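Local structure of dTDP-4-dehydrorhamnose 3,5-epimerase (6C46) at residues Asp91-Leu96 against Arg123-Gly128. The protein probably catalyses the epimerization at C3' and C5' of dTDP-4-dehydro-6-deoxy-glucose that yields dTDP-4-dehydro-rhamnose on the way to dTDP-L-rhamnose. Sequence-based numbering, arbitrary orientation.
Sequences DVAVDL and RGFAHG
Phe125 lays one face of its ring over Asp95: the CA of Asp95 stands 3.8 Å from the ring centroid, close to the ring normal, as a CH-pi contact, and the carboxylate stacks on the far rim, its plane only 15° from that of the ring. A flat aromatic suits this place because it can cover backbone and carboxylate together, while Asp95 OD2 turns to Ser100, Thr102 and Arg97. Farther back along the same ring, CD2 meets the methyl of Ala93, a side chain small enough to fit beside it.

The backbones form an antiparallel ladder inside the cupin barrel of this epimerase family. Val92 and Gly128, and likewise Val94 and Ala126, are hydrogen-bonded pairs, each with two N-H to O=C bonds; the Val92 N to Gly128 O bond is 2.8 Å and almost straight. Just beyond the strands, Leu96 N continues the pairing to Gly124 O at 3.0 Å. Gly124, with its positive phi, has a backbone shape that favours glycine. Val94 and Ala126 lie on the sheet face opposite Phe125, and Leu96, just past the strand, adds CD1 against the Ala126 methyl at 3.7 Å; Leu69 and Leu71 of strand 66-72 join this apolar patch.

At the other end, Asp91 meets the edge of the His127 imidazole. His127 NE2 donates to Asp91 OD1 over 2.5 Å, using the syn lone pair of that oxygen. CG anti to the backbone N (chi1 166°) swings the imidazole across so that NE2 meets the carboxylate of Asp91. Buried and near the predicted catalytic residues His70 and Tyr140, the carboxylate, by accepting from NE2, probably helps to hold the ring's rotation.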
ATOM      1  N   ASP A  91      -5.741  14.939  -8.191  1.00 13.81           N
ATOM      2  CA  ASP A  91      -4.818  14.132  -8.969  1.00 12.22           C
ATOM      3  C   ASP A  91      -5.226  14.197 -10.435  1.00 21.49           C
ATOM      4  O   ASP A  91      -6.410  14.070 -10.740  1.00 17.74           O
ATOM      5  CB  ASP A  91      -4.863  12.691  -8.496  1.00 15.52           C
ATOM      6  CG  ASP A  91      -3.733  11.878  -9.055  1.00 22.68           C
ATOM      7  OD1 ASP A  91      -2.697  11.727  -8.361  1.00 23.57           O
ATOM      8  OD2 ASP A  91      -3.874  11.427 -10.207  1.00 25.67           O
ATOM      9  N   VAL A  92      -4.252  14.364 -11.342  1.00 14.61           N
ATOM     10  CA  VAL A  92      -4.541  14.565 -12.768  1.00 14.58           C
ATOM     11  C   VAL A  92      -3.728  13.587 -13.607  1.00 15.01           C
ATOM     12  O   VAL A  92      -2.541  13.378 -13.349  1.00 15.71           O
ATOM     13  CB  VAL A  92      -4.224  16.016 -13.205  1.00 17.60           C
ATOM     14  CG1 VAL A  92      -4.393  16.161 -14.706  1.00 17.61           C
ATOM     15  CG2 VAL A  92      -5.137  17.015 -12.477  1.00 13.83           C
ATOM     16  N   ALA A  93      -4.371  12.984 -14.602  1.00 14.56           N
ATOM     17  CA  ALA A  93      -3.715  12.122 -15.576  1.00 19.17           C
ATOM     18  C   ALA A  93      -3.938  12.681 -16.976  1.00 17.49           C
ATOM     19  O   ALA A  93      -4.990  13.268 -17.254  1.00 18.26           O
ATOM     20  CB  ALA A  93      -4.247  10.688 -15.499  1.00 17.84           C
ATOM     21  N   VAL A  94      -2.938  12.499 -17.853  1.00 13.99           N
ATOM     22  CA  VAL A  94      -2.985  12.947 -19.246  1.00 15.27           C
ATOM     23  C   VAL A  94      -2.572  11.789 -20.142  1.00 14.98           C
ATOM     24  O   VAL A  94      -1.487  11.221 -19.965  1.00 13.77           O
ATOM     25  CB  VAL A  94      -2.056  14.144 -19.514  1.00 21.10           C
ATOM     26  CG1 VAL A  94      -2.211  14.604 -20.993  1.00 16.34           C
ATOM     27  CG2 VAL A  94      -2.340  15.261 -18.525  1.00 25.40           C
ATOM     28  N   ASP A  95      -3.418  11.442 -21.091  1.00 15.03           N
ATOM     29  CA  ASP A  95      -3.117  10.355 -22.014  1.00 13.82           C
ATOM     30  C   ASP A  95      -2.152  10.889 -23.067  1.00 18.84           C
ATOM     31  O   ASP A  95      -2.475  11.843 -23.787  1.00 16.50           O
ATOM     32  CB  ASP A  95      -4.429   9.828 -22.620  1.00 15.95           C
ATOM     33  CG  ASP A  95      -4.247   8.600 -23.495  1.00 20.72           C
ATOM     34  OD1 ASP A  95      -3.092   8.244 -23.838  1.00 16.46           O
ATOM     35  OD2 ASP A  95      -5.284   7.968 -23.820  1.00 19.28           O
ATOM     36  N   LEU A  96      -0.961  10.294 -23.150  1.00 15.74           N
ATOM     37  CA  LEU A  96       0.030  10.714 -24.134  1.00 17.98           C
ATOM     38  C   LEU A  96       0.332   9.638 -25.165  1.00 22.54           C
ATOM     39  O   LEU A  96       1.368   9.707 -25.838  1.00 17.54           O
ATOM     40  CB  LEU A  96       1.316  11.154 -23.439  1.00 14.29           C
ATOM     41  CG  LEU A  96       1.159  12.351 -22.489  1.00 22.02           C
ATOM     42  CD1 LEU A  96       2.475  12.572 -21.719  1.00 24.85           C
ATOM     43  CD2 LEU A  96       0.743  13.605 -23.256  1.00 27.50           C
ATOM     44  N   ARG A 123       0.463   2.977 -18.227  1.00 13.61           N
ATOM     45  CA  ARG A 123       1.666   3.350 -18.950  1.00 17.09           C
ATOM     46  C   ARG A 123       1.300   4.198 -20.164  1.00 17.78           C
ATOM     47  O   ARG A 123       0.286   3.948 -20.816  1.00 12.07           O
ATOM     48  CB  ARG A 123       2.414   2.111 -19.432  1.00 15.32           C
ATOM     49  CG  ARG A 123       2.980   1.241 -18.285  1.00 12.88           C
ATOM     50  CD  ARG A 123       3.885   0.138 -18.825  1.00 16.18           C
ATOM     51  NE  ARG A 123       4.386  -0.691 -17.720  1.00 15.53           N
ATOM     52  CZ  ARG A 123       5.338  -1.601 -17.864  1.00 23.11           C
ATOM     53  NH1 ARG A 123       5.889  -1.783 -19.067  1.00 18.36           N
ATOM     54  NH2 ARG A 123       5.745  -2.320 -16.809  1.00 16.10           N
ATOM     55  N   GLY A 124       2.162   5.171 -20.485  1.00 14.91           N
ATOM     56  CA  GLY A 124       1.944   6.102 -21.586  1.00 16.82           C
ATOM     57  C   GLY A 124       1.185   7.355 -21.190  1.00 14.22           C
ATOM     58  O   GLY A 124       0.854   8.176 -22.059  1.00 19.61           O
ATOM     59  N   PHE A 125       0.866   7.508 -19.917  1.00 14.20           N
ATOM     60  CA  PHE A 125       0.214   8.691 -19.385  1.00 14.11           C
ATOM     61  C   PHE A 125       1.237   9.520 -18.638  1.00 20.65           C
ATOM     62  O   PHE A 125       2.262   9.006 -18.189  1.00 14.74           O
ATOM     63  CB  PHE A 125      -0.906   8.322 -18.396  1.00 11.57           C
ATOM     64  CG  PHE A 125      -2.195   7.871 -19.049  1.00 14.42           C
ATOM     65  CD1 PHE A 125      -2.219   6.774 -19.905  1.00 14.21           C
ATOM     66  CD2 PHE A 125      -3.384   8.548 -18.789  1.00 11.82           C
ATOM     67  CE1 PHE A 125      -3.431   6.348 -20.502  1.00 14.71           C
ATOM     68  CE2 PHE A 125      -4.595   8.131 -19.371  1.00 13.25           C
ATOM     69  CZ  PHE A 125      -4.606   7.039 -20.250  1.00 11.55           C
ATOM     70  N   ALA A 126       0.946  10.808 -18.491  1.00 14.91           N
ATOM     71  CA  ALA A 126       1.642  11.632 -17.515  1.00 16.91           C
ATOM     72  C   ALA A 126       0.738  11.827 -16.314  1.00 17.73           C
ATOM     73  O   ALA A 126      -0.487  11.753 -16.424  1.00 16.96           O
ATOM     74  CB  ALA A 126       2.052  12.993 -18.089  1.00 16.22           C
ATOM     75  N   HIS A 127       1.353  12.101 -15.156  1.00 14.30           N
ATOM     76  CA  HIS A 127       0.610  12.125 -13.908  1.00 17.04           C
ATOM     77  C   HIS A 127       1.113  13.247 -13.010  1.00 14.47           C
ATOM     78  O   HIS A 127       2.310  13.555 -12.980  1.00 16.46           O
ATOM     79  CB  HIS A 127       0.735  10.776 -13.164  1.00 15.48           C
ATOM     80  CG  HIS A 127       0.278  10.846 -11.741  1.00 18.72           C
ATOM     81  ND1 HIS A 127       1.156  10.915 -10.677  1.00 22.57           N
ATOM     82  CD2 HIS A 127      -0.966  10.880 -11.205  1.00 21.36           C
ATOM     83  CE1 HIS A 127       0.470  11.005  -9.547  1.00 22.80           C
ATOM     84  NE2 HIS A 127      -0.821  10.988  -9.842  1.00 24.51           N
ATOM     85  N   GLY A 128       0.198  13.828 -12.243  1.00 14.67           N
ATOM     86  CA  GLY A 128       0.609  14.808 -11.248  1.00 18.75           C
ATOM     87  C   GLY A 128      -0.484  15.006 -10.225  1.00 18.89           C
ATOM     88  O   GLY A 128      -1.595  14.502 -10.381  1.00 19.33           O
TER